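Local structure of aminofutalosine deaminase (Helicobacter pylori, 7LKJ) at residues L218-L223 with T269-V274; A189-H194 with S214-S219; D312-R317 with S348-L353; V323-D328 with L362-H367. The protein is a metal-dependent deaminase of the amidohydrolase superfamily, named for its action on aminofutalosine, that probably also converts adenosine to inosine by hydrolytic release of ammonia. All coordinates share one frame; numbering follows the deposited sequence.

Interaction 1: L218-L223 with T269-V274. With FE (Fe (III) ion), chain E.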
loop_
_atom_site.group_PDB
_atom_site.type_symbol
_atom_site.label_atom_id
_atom_site.label_comp_id
_atom_site.label_asym_id
_atom_site.label_seq_id
_atom_site.Cartn_x
_atom_site.Cartn_y
_atom_site.Cartn_z
ATOM N N LEU A 218 6.783 29.427 0.174
ATOM C CA LEU A 218 6.004 29.207 -1.035
ATOM C C LEU A 218 5.912 27.712 -1.298
ATOM O O LEU A 218 6.932 27.018 -1.313
ATOM C CB LEU A 218 6.623 29.914 -2.243
ATOM C CG LEU A 218 6.770 31.434 -2.186
ATOM C CD1 LEU A 218 8.049 31.845 -2.865
ATOM C CD2 LEU A 218 5.584 32.107 -2.852
ATOM N N SER A 219 4.696 27.211 -1.461
ATOM C CA SER A 219 4.483 25.862 -1.959
ATOM C C SER A 219 3.699 25.936 -3.259
ATOM O O SER A 219 2.911 26.860 -3.472
ATOM C CB SER A 219 3.743 24.985 -0.947
ATOM O OG SER A 219 2.364 24.919 -1.254
ATOM N N THR A 220 3.920 24.955 -4.128
ATOM C CA THR A 220 3.216 24.932 -5.399
ATOM C C THR A 220 3.212 23.511 -5.942
ATOM O O THR A 220 4.133 22.729 -5.689
ATOM C CB THR A 220 3.844 25.905 -6.411
ATOM O OG1 THR A 220 2.903 26.192 -7.452
ATOM C CG2 THR A 220 5.119 25.332 -7.018
ATOM N N HIS A 221 2.147 23.182 -6.668
ATOM C CA HIS A 221 2.046 21.915 -7.377
ATOM C C HIS A 221 2.648 22.104 -8.764
ATOM O O HIS A 221 2.217 22.987 -9.515
ATOM C CB HIS A 221 0.591 21.454 -7.477
ATOM C CG HIS A 221 -0.139 21.448 -6.169
ATOM N ND1 HIS A 221 -0.472 22.603 -5.495
ATOM C CD2 HIS A 221 -0.615 20.426 -5.420
ATOM C CE1 HIS A 221 -1.113 22.293 -4.382
ATOM N NE2 HIS A 221 -1.215 20.978 -4.314
ATOM N N PHE A 222 3.638 21.284 -9.103
ATOM C CA PHE A 222 4.378 21.448 -10.346
ATOM C C PHE A 222 4.413 20.140 -11.119
ATOM O O PHE A 222 4.715 19.088 -10.549
ATOM C CB PHE A 222 5.804 21.934 -10.066
ATOM C CG PHE A 222 6.595 22.240 -11.304
ATOM C CD1 PHE A 222 6.199 23.254 -12.159
ATOM C CD2 PHE A 222 7.737 21.518 -11.609
ATOM C CE1 PHE A 222 6.926 23.541 -13.299
ATOM C CE2 PHE A 222 8.469 21.800 -12.746
ATOM C CZ PHE A 222 8.062 22.813 -13.593
ATOM N N LEU A 223 4.129 20.231 -12.423
ATOM C CA LEU A 223 4.072 19.116 -13.368
ATOM C C LEU A 223 3.668 17.792 -12.731
ATOM O O LEU A 223 4.457 16.843 -12.694
ATOM C CB LEU A 223 5.421 18.974 -14.078
ATOM C CG LEU A 223 5.822 20.206 -14.894
ATOM C CD1 LEU A 223 7.154 19.992 -15.591
ATOM C CD2 LEU A 223 4.733 20.563 -15.900
ATOM N N THR A 269 14.188 31.940 -3.499
ATOM C CA THR A 269 13.223 31.877 -2.410
ATOM C C THR A 269 13.213 30.472 -1.814
ATOM O O THR A 269 14.091 29.648 -2.090
ATOM C CB THR A 269 11.836 32.338 -2.870
ATOM O OG1 THR A 269 10.925 32.261 -1.765
ATOM C CG2 THR A 269 11.341 31.480 -3.990
ATOM N N HIS A 270 12.203 30.209 -0.992
ATOM C CA HIS A 270 12.053 28.973 -0.225
ATOM C C HIS A 270 10.788 28.251 -0.689
ATOM O O HIS A 270 9.774 28.244 0.014
ATOM C CB HIS A 270 11.996 29.324 1.279
ATOM C CG HIS A 270 12.113 28.151 2.201
ATOM N ND1 HIS A 270 13.184 27.982 3.052
ATOM C CD2 HIS A 270 11.275 27.115 2.442
ATOM C CE1 HIS A 270 13.011 26.882 3.763
ATOM N NE2 HIS A 270 11.860 26.338 3.413
ATOM N N THR A 271 10.844 27.644 -1.875
ATOM C CA THR A 271 9.654 27.108 -2.527
ATOM C C THR A 271 9.587 25.591 -2.389
ATOM O O THR A 271 10.559 24.890 -2.685
ATOM C CB THR A 271 9.603 27.488 -4.009
ATOM O OG1 THR A 271 9.720 28.906 -4.143
ATOM C CG2 THR A 271 8.279 27.047 -4.616
ATOM N N LEU A 272 8.431 25.095 -1.950
ATOM C CA LEU A 272 8.158 23.664 -1.901
ATOM C C LEU A 272 7.508 23.244 -3.215
ATOM O O LEU A 272 6.425 23.731 -3.559
ATOM C CB LEU A 272 7.251 23.326 -0.718
ATOM C CG LEU A 272 7.884 23.089 0.653
ATOM C CD1 LEU A 272 8.452 24.377 1.224
ATOM C CD2 LEU A 272 6.860 22.492 1.603
ATOM N N PHE A 273 8.162 22.340 -3.940
ATOM C CA PHE A 273 7.671 21.849 -5.223
ATOM C C PHE A 273 7.078 20.459 -5.016
ATOM O O PHE A 273 7.808 19.496 -4.768
ATOM C CB PHE A 273 8.787 21.831 -6.265
ATOM C CG PHE A 273 9.033 23.167 -6.914
ATOM C CD1 PHE A 273 9.915 24.076 -6.352
ATOM C CD2 PHE A 273 8.374 23.516 -8.081
ATOM C CE1 PHE A 273 10.140 25.305 -6.949
ATOM C CE2 PHE A 273 8.593 24.744 -8.682
ATOM C CZ PHE A 273 9.477 25.640 -8.113
ATOM N N VAL A 274 5.759 20.357 -5.123
ATOM C CA VAL A 274 5.044 19.115 -4.853
ATOM C C VAL A 274 4.918 18.305 -6.137
ATOM O O VAL A 274 4.847 18.856 -7.241
ATOM C CB VAL A 274 3.665 19.412 -4.227
ATOM C CG1 VAL A 274 3.061 18.150 -3.633
ATOM C CG2 VAL A 274 3.791 20.492 -3.164
HETATM FE FE FE E . -1.671 18.949 -3.270
#
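Leu218, Val274 and Thr220 bury the most surface where parallel strands 218-222 and 271-275 lie edge to edge. At the start of the pair, Leu218 sends CD1 across to Thr269, the two side chains crossing at about a right angle with CD1 3.5 Å from Thr269 CG2, while Leu218 CB rests 3.8 Å from Thr271 OG1. Leu218 N bonds to His270 O, and Leu218 O accepts from Leu272 N.

Thr220 continues the ladder in both directions: its N donates to Leu272 O at 2.8 Å, and its O takes Val274 N at 2.9 Å. Its OG1, anti to the backbone N (chi1 -161°), turns to Val193 O and Tyr262 OH, so that CG2 is the branch laid obliquely on the Phe273 ring, 4.3 Å from its centroid. Farther along, Phe273 points an edge at the face of Phe222 in an offset T-shaped pair (planes at 83°), on the side packed by helix 281-291.

Val274 sits on the other face with Ser219, Leu272 and His221; its CG2 touches Thr220 O at 3.4 Å. Beside it His221 NE2 binds the iron at 2.3 Å together with His79 NE2; His81 and Asp328 complete the set of iron-site residues. A metal-binding histidine near the C-terminal end of one parallel strand, its side chain directed into the barrel, is characteristic of the amidohydrolase TIM barrel.

Interaction 2: A189-H194 with S214-S219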
loop_
_atom_site.group_PDB
_atom_site.type_symbol
_atom_site.label_atom_id
_atom_site.label_comp_id
_atom_site.label_asym_id
_atom_site.label_seq_id
_atom_site.Cartn_x
_atom_site.Cartn_y
_atom_site.Cartn_z
ATOM N N ALA A 189 2.592 31.368 8.977
ATOM C CA ALA A 189 1.789 31.690 7.805
ATOM C C ALA A 189 2.650 31.646 6.551
ATOM O O ALA A 189 3.760 32.187 6.533
ATOM C CB ALA A 189 1.138 33.066 7.946
ATOM N N ALA A 190 2.136 30.998 5.507
ATOM C CA ALA A 190 2.818 30.905 4.226
ATOM C C ALA A 190 1.809 31.170 3.117
ATOM O O ALA A 190 0.629 31.432 3.370
ATOM C CB ALA A 190 3.502 29.545 4.061
ATOM N N LEU A 191 2.279 31.097 1.875
ATOM C CA LEU A 191 1.460 31.394 0.711
ATOM C C LEU A 191 1.741 30.356 -0.362
ATOM O O LEU A 191 2.860 29.852 -0.480
ATOM C CB LEU A 191 1.732 32.805 0.173
ATOM C CG LEU A 191 1.067 33.950 0.938
ATOM C CD1 LEU A 191 1.784 35.262 0.672
ATOM C CD2 LEU A 191 -0.401 34.058 0.575
ATOM N N ALA A 192 0.716 30.042 -1.150
ATOM C CA ALA A 192 0.808 28.983 -2.142
ATOM C C ALA A 192 0.270 29.452 -3.485
ATOM O O ALA A 192 -0.732 30.170 -3.551
ATOM C CB ALA A 192 0.045 27.732 -1.688
ATOM N N VAL A 193 0.952 29.039 -4.550
ATOM C CA VAL A 193 0.492 29.204 -5.923
ATOM C C VAL A 193 0.056 27.830 -6.411
ATOM O O VAL A 193 0.843 26.877 -6.376
ATOM C CB VAL A 193 1.588 29.793 -6.823
ATOM C CG1 VAL A 193 1.149 29.772 -8.280
ATOM C CG2 VAL A 193 1.936 31.205 -6.383
ATOM N N HIS A 194 -1.198 27.723 -6.853
ATOM C CA HIS A 194 -1.811 26.428 -7.130
ATOM C C HIS A 194 -1.015 25.591 -8.127
ATOM O O HIS A 194 -0.365 24.616 -7.737
ATOM C CB HIS A 194 -3.240 26.612 -7.641
ATOM C CG HIS A 194 -4.004 25.331 -7.768
ATOM N ND1 HIS A 194 -4.072 24.619 -8.946
ATOM C CD2 HIS A 194 -4.731 24.632 -6.864
ATOM C CE1 HIS A 194 -4.809 23.538 -8.763
ATOM N NE2 HIS A 194 -5.221 23.522 -7.509
ATOM N N SER A 214 6.461 39.549 3.012
ATOM C CA SER A 214 6.115 38.976 4.304
ATOM C C SER A 214 7.124 37.944 4.786
ATOM O O SER A 214 6.978 37.437 5.903
ATOM C CB SER A 214 4.723 38.334 4.238
ATOM O OG SER A 214 4.728 37.193 3.397
ATOM N N GLN A 215 8.139 37.634 3.980
ATOM C CA GLN A 215 9.172 36.658 4.327
ATOM C C GLN A 215 8.529 35.340 4.757
ATOM O O GLN A 215 8.661 34.882 5.892
ATOM C CB GLN A 215 10.106 37.213 5.404
ATOM C CG GLN A 215 10.813 38.493 4.985
ATOM C CD GLN A 215 11.654 39.092 6.094
ATOM O OE1 GLN A 215 11.194 39.243 7.226
ATOM N NE2 GLN A 215 12.895 39.442 5.773
ATOM N N SER A 216 7.826 34.727 3.808
ATOM C CA SER A 216 7.054 33.523 4.061
ATOM C C SER A 216 7.397 32.464 3.025
ATOM O O SER A 216 8.062 32.730 2.021
ATOM C CB SER A 216 5.546 33.815 4.043
ATOM O OG SER A 216 5.201 34.648 2.948
ATOM N N LEU A 217 6.929 31.250 3.288
ATOM C CA LEU A 217 7.244 30.107 2.445
ATOM C C LEU A 217 6.293 30.024 1.258
ATOM O O LEU A 217 5.150 30.484 1.311
ATOM C CB LEU A 217 7.178 28.811 3.254
ATOM C CG LEU A 217 8.411 28.360 4.042
ATOM C CD1 LEU A 217 9.172 29.525 4.665
ATOM C CD2 LEU A 217 8.012 27.352 5.110
ATOM N N LEU A 218 6.783 29.427 0.174
ATOM C CA LEU A 218 6.004 29.207 -1.035
ATOM C C LEU A 218 5.912 27.712 -1.298
ATOM O O LEU A 218 6.932 27.018 -1.313
ATOM C CB LEU A 218 6.623 29.914 -2.243
ATOM C CG LEU A 218 6.770 31.434 -2.186
ATOM C CD1 LEU A 218 8.049 31.845 -2.865
ATOM C CD2 LEU A 218 5.584 32.107 -2.852
ATOM N N SER A 219 4.696 27.211 -1.461
ATOM C CA SER A 219 4.483 25.862 -1.959
ATOM C C SER A 219 3.699 25.936 -3.259
ATOM O O SER A 219 2.911 26.860 -3.472
ATOM C CB SER A 219 3.743 24.985 -0.947
ATOM O OG SER A 219 2.364 24.919 -1.254
#
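Ser214, the last residue of helix 201-214, brings OG to within 4.5 Å of Leu191 CD1 on strand 187-193. Gln215 then turns the chain with a positive phi as the C-prime residue of a Schellman motif, in which Ser216 N bonds back to Ala211 O. At Ser216 the side chain faces strand 187-193: CB lies 3.5 Å from Ala189 O, and chi1 of 44° places OG between the backbone N and carbonyl carbon, toward Leu191 CD1.

From Leu217 onward the two chains run as parallel neighbours. Leu217 O receives Leu191 N in a straight bond of 3.0 Å (173° at the hydrogen), and Leu217 CB packs on Ala190 CB at 3.8 Å. Leu218 adds a CA-H...O contact of 3.3 Å from its CA to Leu191 O. That same carbonyl accepts Ser219 N, but only weakly, so Leu191 is bracketed by bonds to the residues before and after Leu218. Ser219 finishes the register: its O takes Val193 N at 3.1 Å, while OG approaches Ala192 CB at 3.7 Å on the face that also carries Ala190.

The pairing closes the beta-alpha-beta crossover of strand 187-193, helix 201-214 and strand 218-222. Leu191, Val193 and Leu218 pack beneath that helix, Ala189 and Leu191 also touch helix 175-180, and on the other flank strand 187-193 bonds to strand 152-159.

Interaction 3: D312-R317 with S348-L353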
loop_
_atom_site.group_PDB
_atom_site.type_symbol
_atom_site.label_atom_id
_atom_site.label_comp_id
_atom_site.label_asym_id
_atom_site.label_seq_id
_atom_site.Cartn_x
_atom_site.Cartn_y
_atom_site.Cartn_z
ATOM N N ASP A 312 10.290 9.574 -10.226
ATOM C CA ASP A 312 11.553 8.878 -10.461
ATOM C C ASP A 312 12.552 9.369 -9.422
ATOM O O ASP A 312 13.135 10.447 -9.560
ATOM C CB ASP A 312 12.048 9.136 -11.882
ATOM C CG ASP A 312 13.271 8.302 -12.249
ATOM O OD1 ASP A 312 14.132 8.053 -11.379
ATOM O OD2 ASP A 312 13.376 7.903 -13.427
ATOM N N LEU A 313 12.755 8.569 -8.373
ATOM C CA LEU A 313 13.657 8.972 -7.302
ATOM C C LEU A 313 15.112 8.938 -7.742
ATOM O O LEU A 313 15.947 9.615 -7.136
ATOM C CB LEU A 313 13.457 8.080 -6.079
ATOM C CG LEU A 313 12.058 8.125 -5.465
ATOM C CD1 LEU A 313 12.072 7.506 -4.083
ATOM C CD2 LEU A 313 11.528 9.553 -5.414
ATOM N N GLU A 314 15.430 8.171 -8.785
ATOM C CA GLU A 314 16.777 8.212 -9.337
ATOM C C GLU A 314 17.036 9.546 -10.024
ATOM O O GLU A 314 18.101 10.146 -9.844
ATOM C CB GLU A 314 16.983 7.049 -10.307
ATOM C CG GLU A 314 16.922 5.672 -9.655
ATOM C CD GLU A 314 15.521 5.087 -9.645
ATOM O OE1 GLU A 314 14.873 5.106 -8.577
ATOM O OE2 GLU A 314 15.067 4.605 -10.705
ATOM N N ARG A 315 16.065 10.031 -10.806
ATOM C CA ARG A 315 16.194 11.346 -11.428
ATOM C C ARG A 315 16.340 12.448 -10.388
ATOM O O ARG A 315 17.049 13.435 -10.624
ATOM C CB ARG A 315 14.981 11.624 -12.318
ATOM C CG ARG A 315 15.201 11.343 -13.791
ATOM C CD ARG A 315 14.324 12.236 -14.653
ATOM N NE ARG A 315 13.623 11.474 -15.682
ATOM C CZ ARG A 315 12.300 11.405 -15.793
ATOM N NH1 ARG A 315 11.526 12.055 -14.934
ATOM N NH2 ARG A 315 11.752 10.684 -16.760
ATOM N N VAL A 316 15.679 12.300 -9.237
ATOM C CA VAL A 316 15.772 13.296 -8.174
ATOM C C VAL A 316 17.213 13.436 -7.698
ATOM O O VAL A 316 17.719 14.550 -7.521
ATOM C CB VAL A 316 14.820 12.935 -7.018
ATOM C CG1 VAL A 316 15.058 13.856 -5.833
ATOM C CG2 VAL A 316 13.374 13.022 -7.481
ATOM N N ARG A 317 17.894 12.311 -7.482
ATOM C CA ARG A 317 19.254 12.352 -6.962
ATOM C C ARG A 317 20.288 12.580 -8.058
ATOM O O ARG A 317 21.374 13.099 -7.771
ATOM C CB ARG A 317 19.535 11.048 -6.205
ATOM C CG ARG A 317 20.993 10.633 -6.085
ATOM C CD ARG A 317 21.119 9.424 -5.175
ATOM N NE ARG A 317 20.074 8.444 -5.454
ATOM C CZ ARG A 317 20.193 7.462 -6.340
ATOM N NH1 ARG A 317 21.316 7.324 -7.027
ATOM N NH2 ARG A 317 19.191 6.617 -6.538
ATOM N N SER A 348 5.953 1.673 -4.024
ATOM C CA SER A 348 5.809 2.429 -5.261
ATOM C C SER A 348 7.111 2.608 -6.030
ATOM O O SER A 348 7.068 3.040 -7.187
ATOM C CB SER A 348 5.203 3.805 -4.963
ATOM O OG SER A 348 3.979 3.676 -4.261
ATOM N N HIS A 349 8.258 2.296 -5.433
ATOM C CA HIS A 349 9.544 2.486 -6.088
ATOM C C HIS A 349 10.340 1.189 -6.051
ATOM O O HIS A 349 10.279 0.440 -5.072
ATOM C CB HIS A 349 10.343 3.615 -5.429
ATOM C CG HIS A 349 9.592 4.907 -5.329
ATOM N ND1 HIS A 349 9.676 5.893 -6.288
ATOM C CD2 HIS A 349 8.744 5.374 -4.382
ATOM C CE1 HIS A 349 8.910 6.911 -5.937
ATOM N NE2 HIS A 349 8.334 6.622 -4.785
ATOM N N ASN A 350 11.087 0.935 -7.124
ATOM C CA ASN A 350 11.844 -0.300 -7.289
ATOM C C ASN A 350 13.242 -0.228 -6.687
ATOM O O ASN A 350 14.058 -1.120 -6.938
ATOM C CB ASN A 350 11.940 -0.656 -8.775
ATOM C CG ASN A 350 12.838 0.295 -9.544
ATOM O OD1 ASN A 350 14.045 0.077 -9.651
ATOM N ND2 ASN A 350 12.252 1.359 -10.081
ATOM N N MET A 351 13.533 0.808 -5.905
ATOM C CA MET A 351 14.851 0.960 -5.314
ATOM C C MET A 351 15.107 -0.144 -4.286
ATOM O O MET A 351 14.167 -0.656 -3.671
ATOM C CB MET A 351 14.967 2.334 -4.654
ATOM C CG MET A 351 16.309 2.647 -4.015
ATOM S SD MET A 351 16.476 4.391 -3.609
ATOM C CE MET A 351 16.615 5.093 -5.249
ATOM N N PRO A 352 16.379 -0.566 -4.119
ATOM C CA PRO A 352 16.742 -1.439 -2.993
ATOM C C PRO A 352 16.063 -1.055 -1.686
ATOM O O PRO A 352 16.199 0.076 -1.209
ATOM C CB PRO A 352 18.263 -1.269 -2.913
ATOM C CG PRO A 352 18.666 -1.080 -4.349
ATOM C CD PRO A 352 17.501 -0.410 -5.065
ATOM N N LEU A 353 15.320 -2.009 -1.118
ATOM C CA LEU A 353 14.384 -1.711 -0.036
ATOM C C LEU A 353 15.067 -1.056 1.161
ATOM O O LEU A 353 14.542 -0.091 1.728
ATOM C CB LEU A 353 13.671 -2.992 0.396
ATOM C CG LEU A 353 12.551 -2.837 1.424
ATOM C CD1 LEU A 353 11.540 -1.801 0.960
ATOM C CD2 LEU A 353 11.875 -4.175 1.682
#
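Leu313 lies over the ring of His349, joining the start of helix 313-319 to the turn between helices 338-348 and 353-363 on the outer, helical layer of the TIM barrel. Followed outward, Leu313 CB first comes 4.4 Å from Met351 CE. Its CG, anti to the carbonyl carbon (chi1 -61°), stands above the ring where ND1 and CE1 of His349 meet. The branches then divide: CD1 sits over the middle of the imidazole, 3.6 Å from the centroid and only 9° off the ring normal, a CH-pi contact, whereas CD2 leans over His349 CE1 at 3.8 Å. The His349 ring also meets that of Phe345 and touches Leu356, so helices 313-319, 338-348 and 353-363 come together at this turn.

Met351 reaches toward helix 313-319, with CG anti to the backbone N (chi1 -179°), and bends at its last torsion, which brings CE beside two charged side chains. Glu314 slides past it in the opposite direction, OE1 3.8 Å from CE, and the Arg317 guanidinium meets the methyl with its edge through NH2. The Met351 carbonyl accepts from Arg304 of the second subunit, which places this turn at the interface between the two subunits. The helix entering the contact is itself capped: Asp312 OD1 takes Arg315 N at 2.8 Å, the donor arriving from above the carboxylate plane.

Interaction 4: V323-D328 with L362-H367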
loop_
_atom_site.group_PDB
_atom_site.type_symbol
_atom_site.label_atom_id
_atom_site.label_comp_id
_atom_site.label_asym_id
_atom_site.label_seq_id
_atom_site.Cartn_x
_atom_site.Cartn_y
_atom_site.Cartn_z
ATOM N N VAL A 323 13.772 14.377 -1.384
ATOM C CA VAL A 323 12.318 14.335 -1.341
ATOM C C VAL A 323 11.849 14.208 0.099
ATOM O O VAL A 323 12.534 13.645 0.959
ATOM C CB VAL A 323 11.746 13.180 -2.196
ATOM C CG1 VAL A 323 12.244 13.280 -3.627
ATOM C CG2 VAL A 323 12.109 11.831 -1.592
ATOM N N SER A 324 10.670 14.762 0.356
ATOM C CA SER A 324 9.898 14.478 1.551
ATOM C C SER A 324 8.590 13.841 1.111
ATOM O O SER A 324 8.104 14.093 0.005
ATOM C CB SER A 324 9.622 15.747 2.367
ATOM O OG SER A 324 10.827 16.415 2.698
ATOM N N VAL A 325 8.015 13.011 1.976
ATOM C CA VAL A 325 6.797 12.282 1.653
ATOM C C VAL A 325 5.646 12.896 2.436
ATOM O O VAL A 325 5.764 13.157 3.640
ATOM C CB VAL A 325 6.941 10.771 1.921
ATOM C CG1 VAL A 325 8.198 10.240 1.249
ATOM C CG2 VAL A 325 6.966 10.460 3.408
ATOM N N ALA A 326 4.558 13.182 1.732
ATOM C CA ALA A 326 3.387 13.805 2.321
ATOM C C ALA A 326 2.146 13.058 1.866
ATOM O O ALA A 326 2.120 12.451 0.792
ATOM C CB ALA A 326 3.278 15.285 1.951
ATOM N N THR A 327 1.117 13.113 2.704
ATOM C CA THR A 327 -0.110 12.371 2.474
ATOM C C THR A 327 -1.021 13.007 1.430
ATOM O O THR A 327 -1.916 12.323 0.922
ATOM C CB THR A 327 -0.853 12.231 3.796
ATOM O OG1 THR A 327 -1.028 13.530 4.369
ATOM C CG2 THR A 327 -0.044 11.381 4.767
ATOM N N ASP A 328 -0.816 14.282 1.111
ATOM C CA ASP A 328 -1.741 15.093 0.304
ATOM C C ASP A 328 -3.058 15.182 1.080
ATOM O O ASP A 328 -3.059 15.143 2.316
ATOM C CB ASP A 328 -1.855 14.527 -1.108
ATOM C CG ASP A 328 -2.308 15.563 -2.122
ATOM O OD1 ASP A 328 -3.504 15.925 -2.111
ATOM O OD2 ASP A 328 -1.469 16.011 -2.933
ATOM N N LEU A 362 13.599 9.571 6.466
ATOM C CA LEU A 362 14.108 10.936 6.399
ATOM C C LEU A 362 13.139 11.861 5.673
ATOM O O LEU A 362 13.087 13.058 5.974
ATOM C CB LEU A 362 15.475 10.957 5.715
ATOM C CG LEU A 362 16.652 10.442 6.548
ATOM C CD1 LEU A 362 17.977 10.830 5.908
ATOM C CD2 LEU A 362 16.571 10.958 7.978
ATOM N N GLY A 363 12.362 11.328 4.727
ATOM C CA GLY A 363 11.344 12.130 4.070
ATOM C C GLY A 363 10.170 12.479 4.960
ATOM O O GLY A 363 9.397 13.382 4.624
ATOM N N ALA A 364 10.020 11.784 6.085
ATOM C CA ALA A 364 8.982 12.086 7.059
ATOM C C ALA A 364 9.521 12.810 8.284
ATOM O O ALA A 364 8.761 13.060 9.224
ATOM C CB ALA A 364 8.273 10.797 7.492
ATOM N N THR A 365 10.810 13.148 8.299
ATOM C CA THR A 365 11.422 13.746 9.478
ATOM C C THR A 365 12.278 14.957 9.122
ATOM O O THR A 365 11.757 16.060 8.932
ATOM C CB THR A 365 12.261 12.710 10.227
ATOM O OG1 THR A 365 12.925 11.858 9.285
ATOM C CG2 THR A 365 11.373 11.863 11.128
ATOM N N ARG A 366 13.597 14.752 9.042
ATOM C CA ARG A 366 14.526 15.863 8.845
ATOM C C ARG A 366 14.239 16.630 7.559
ATOM O O ARG A 366 14.296 17.865 7.540
ATOM C CB ARG A 366 15.964 15.346 8.847
ATOM C CG ARG A 366 17.000 16.424 8.590
ATOM C CD ARG A 366 18.407 15.928 8.862
ATOM N NE ARG A 366 19.396 16.976 8.634
ATOM C CZ ARG A 366 19.910 17.272 7.445
ATOM N NH1 ARG A 366 19.533 16.590 6.370
ATOM N NH2 ARG A 366 20.804 18.244 7.329
ATOM N N HIS A 367 13.930 15.918 6.472
ATOM C CA HIS A 367 13.717 16.593 5.195
ATOM C C HIS A 367 12.455 17.444 5.210
ATOM O O HIS A 367 12.394 18.472 4.524
ATOM C CB HIS A 367 13.650 15.569 4.061
ATOM C CG HIS A 367 14.984 15.021 3.659
ATOM N ND1 HIS A 367 16.070 15.007 4.506
ATOM C CD2 HIS A 367 15.406 14.469 2.496
ATOM C CE1 HIS A 367 17.104 14.469 3.885
ATOM N NE2 HIS A 367 16.728 14.135 2.663
#
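Backbone meets backbone where Ser324 on the short strand 323-325 passes Gly363 at the end of helix 353-363, their CA atoms 3.7 Å apart. Gly363, without a side chain, lets the two backbones come this close. The approach is secured by Val325 N, which donates to Gly363 O at 3.0 Å. With a C=O...N angle of 116° and the donor well above the carbonyl plane, this bond is unlike a strand-to-strand one. Within the turn, His367 N bonds back to Leu362 O, linking the start of helix 366-371 to the end of helix 353-363.

Side chains fill in around this core. Ser324 CB sits 3.3 Å from Gly363 O, and its OG, anti to the carbonyl carbon (chi1 -56°), is turned to the CB and backbone of His367. The imidazole of His367 comes edge-on to the strand, with CD2 3.4 Å from Val323 O, which lies near the ring plane. One residue on from Gly363, Val325 CG2 meets Ala364 CB loosely at 4.3 Å.

Strand 323-325 bonds on one flank to strand 295-298, and Val325 is backed by Leu342 of helix 338-348. Ala364 is tied by its backbone to Ile76 of strand 69-81, so the turn between helices 353-363 and 366-371 bridges the first strand of the barrel and the eighth, the latter leading shortly to the metal-binding Asp328.

From the N terminus, interaction 2 comes first, closing the short excursion through helix 201-214. Interaction 1 begins on the same strand, which thus serves as the middle of three adjacent parallel strands, and closes a longer excursion, partly helical, ending at 269-274. Both are complete before interactions 3 and 4 open. These two cross: 312-317 and 323-328 precede their partners 348-353 and 362-367, alternately. They touch through Val316 and Leu313 packing on Val323, so helix 313-319 is tied to the turn between helices 338-348 and 353-363, and strand 323-325 to the helix 353-363/366-371 junction. Interactions 1 and 4 both reach the barrel sheet and hold iron-site residues, His221 and Asp328.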